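Local coordinates for protein TRAP-T family transporter, DctP (Periplasmic binding) subunit (PDB 4PF8) that binds beta-D-galacturonate and probably delivers it from the periplasm to a TRAP-type membrane transporter, at residues S211-T215 with S216-V220. Sequence-based numbering, arbitrary orientation.
Sequences SYEST and SHFEV
Phe218 CB packs over one face of the Tyr212 ring in a CH-pi contact, 3.6 Å from the ring centroid and displaced toward CZ. This is a C-terminal helix cap: helix 209-214 ends, and Ser216 leaves helical geometry with positive phi (67°) and turns the chain into a short, weakly bonded helix. Two backbone bonds close the turn, Ser216 N to Glu213 O (3.0 Å) and Phe218 N to Tyr212 O (3.1 Å). Tyr212 CG runs anti to its backbone nitrogen (chi1 174°), carrying the ring alongside Phe218 while OH bonds to Ala221 O. Replacing Tyr212 with alanine would probably take away the aromatic face that Phe218 CB packs on and leave Ala221 O without this hydroxyl partner. Phe218 turns its ring edge to the carbonyl oxygen of Glu213, whose OE1 forms a salt bridge with Arg272 and a hydrogen bond with Ser276 OG. Near the galacturonate pocket, to which Ser211 belongs, the His217 ring is steadied by ND1 bonding to Tyr149. Thr215 OG1 ties the turn together, donating to Ser211 O (2.7 Å) and accepting from His217 N (3.2 Å), and it sits 2.9 Å above the plane of the His217 imidazole, over its centre.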
loop_
_atom_site.group_PDB
_atom_site.type_symbol
_atom_site.label_atom_id
_atom_site.label_comp_id
_atom_site.label_asym_id
_atom_site.label_seq_id
_atom_site.Cartn_x
_atom_site.Cartn_y
_atom_site.Cartn_z
ATOM N N SER A 211 10.137 -0.276 1.696
ATOM C CA SER A 211 9.904 -1.450 0.839
ATOM C C SER A 211 11.084 -1.712 -0.080
ATOM O O SER A 211 11.516 -2.828 -0.233
ATOM C CB SER A 211 8.636 -1.273 0.003
ATOM O OG SER A 211 7.459 -1.425 0.790
ATOM N N TYR A 212 11.577 -0.653 -0.706
ATOM C CA TYR A 212 12.729 -0.719 -1.620
ATOM C C TYR A 212 13.963 -1.257 -0.906
ATOM O O TYR A 212 14.734 -2.039 -1.474
ATOM C CB TYR A 212 12.943 0.699 -2.163
ATOM C CG TYR A 212 14.150 0.966 -3.013
ATOM C CD1 TYR A 212 14.436 0.216 -4.136
ATOM C CD2 TYR A 212 14.960 2.061 -2.738
ATOM C CE1 TYR A 212 15.525 0.510 -4.918
ATOM C CE2 TYR A 212 16.055 2.359 -3.514
ATOM C CZ TYR A 212 16.311 1.612 -4.604
ATOM O OH TYR A 212 17.417 1.947 -5.354
ATOM N N GLU A 213 14.146 -0.835 0.344
ATOM C CA GLU A 213 15.266 -1.273 1.170
ATOM C C GLU A 213 15.088 -2.674 1.762
ATOM O O GLU A 213 15.979 -3.517 1.626
ATOM C CB GLU A 213 15.480 -0.256 2.307
ATOM C CG GLU A 213 16.609 -0.603 3.252
ATOM C CD GLU A 213 16.104 -1.312 4.484
ATOM O OE1 GLU A 213 15.107 -0.827 5.077
ATOM O OE2 GLU A 213 16.691 -2.350 4.847
ATOM N N SER A 214 13.949 -2.930 2.414
ATOM C CA SER A 214 13.777 -4.152 3.203
ATOM C C SER A 214 13.787 -5.407 2.344
ATOM O O SER A 214 14.125 -6.485 2.823
ATOM C CB SER A 214 12.497 -4.088 4.040
ATOM O OG SER A 214 11.338 -4.036 3.256
ATOM N N THR A 215 13.416 -5.246 1.078
ATOM C CA THR A 215 13.334 -6.349 0.115
ATOM C C THR A 215 14.643 -6.579 -0.620
ATOM O O THR A 215 14.745 -7.499 -1.439
ATOM C CB THR A 215 12.313 -6.050 -0.958
ATOM O OG1 THR A 215 12.683 -4.827 -1.610
ATOM C CG2 THR A 215 10.905 -5.955 -0.370
ATOM N N SER A 216 15.627 -5.730 -0.348
ATOM C CA SER A 216 16.894 -5.724 -1.067
ATOM C C SER A 216 16.770 -5.299 -2.531
ATOM O O SER A 216 17.720 -5.471 -3.299
ATOM C CB SER A 216 17.609 -7.069 -0.979
ATOM O OG SER A 216 17.911 -7.400 0.371
ATOM N N HIS A 217 15.636 -4.749 -2.944
ATOM C CA HIS A 217 15.530 -4.257 -4.313
ATOM C C HIS A 217 16.627 -3.233 -4.579
ATOM O O HIS A 217 17.108 -3.116 -5.711
ATOM C CB HIS A 217 14.176 -3.648 -4.620
ATOM C CG HIS A 217 13.049 -4.631 -4.595
ATOM N ND1 HIS A 217 11.728 -4.252 -4.703
ATOM C CD2 HIS A 217 13.044 -5.977 -4.422
ATOM C CE1 HIS A 217 10.959 -5.326 -4.596
ATOM N NE2 HIS A 217 11.731 -6.376 -4.409
ATOM N N PHE A 218 17.017 -2.478 -3.549
ATOM C CA PHE A 218 18.021 -1.432 -3.738
ATOM C C PHE A 218 19.379 -1.983 -4.069
ATOM O O PHE A 218 20.217 -1.254 -4.578
ATOM C CB PHE A 218 18.111 -0.527 -2.519
ATOM C CG PHE A 218 18.890 -1.096 -1.365
ATOM C CD1 PHE A 218 18.350 -2.078 -0.562
ATOM C CD2 PHE A 218 20.162 -0.626 -1.064
ATOM C CE1 PHE A 218 19.051 -2.605 0.513
ATOM C CE2 PHE A 218 20.875 -1.137 0.026
ATOM C CZ PHE A 218 20.316 -2.127 0.808
ATOM N N GLU A 219 19.606 -3.265 -3.815
ATOM C CA GLU A 219 20.879 -3.881 -4.157
ATOM C C GLU A 219 20.962 -4.248 -5.636
ATOM O O GLU A 219 22.060 -4.480 -6.154
ATOM C CB GLU A 219 21.124 -5.129 -3.301
ATOM C CG GLU A 219 21.272 -4.791 -1.815
ATOM C CD GLU A 219 21.543 -5.996 -0.934
ATOM O OE1 GLU A 219 21.936 -5.798 0.238
ATOM O OE2 GLU A 219 21.360 -7.139 -1.399
ATOM N N VAL A 220 19.822 -4.335 -6.302
ATOM C CA VAL A 220 19.785 -4.754 -7.708
ATOM C C VAL A 220 19.223 -3.677 -8.647
ATOM O O VAL A 220 19.278 -3.826 -9.868
ATOM C CB VAL A 220 19.014 -6.089 -7.876
ATOM C CG1 VAL A 220 19.817 -7.252 -7.260
ATOM C CG2 VAL A 220 17.653 -6.028 -7.251
HETATM O O HOH W 1 15.973 -8.532 2.035
#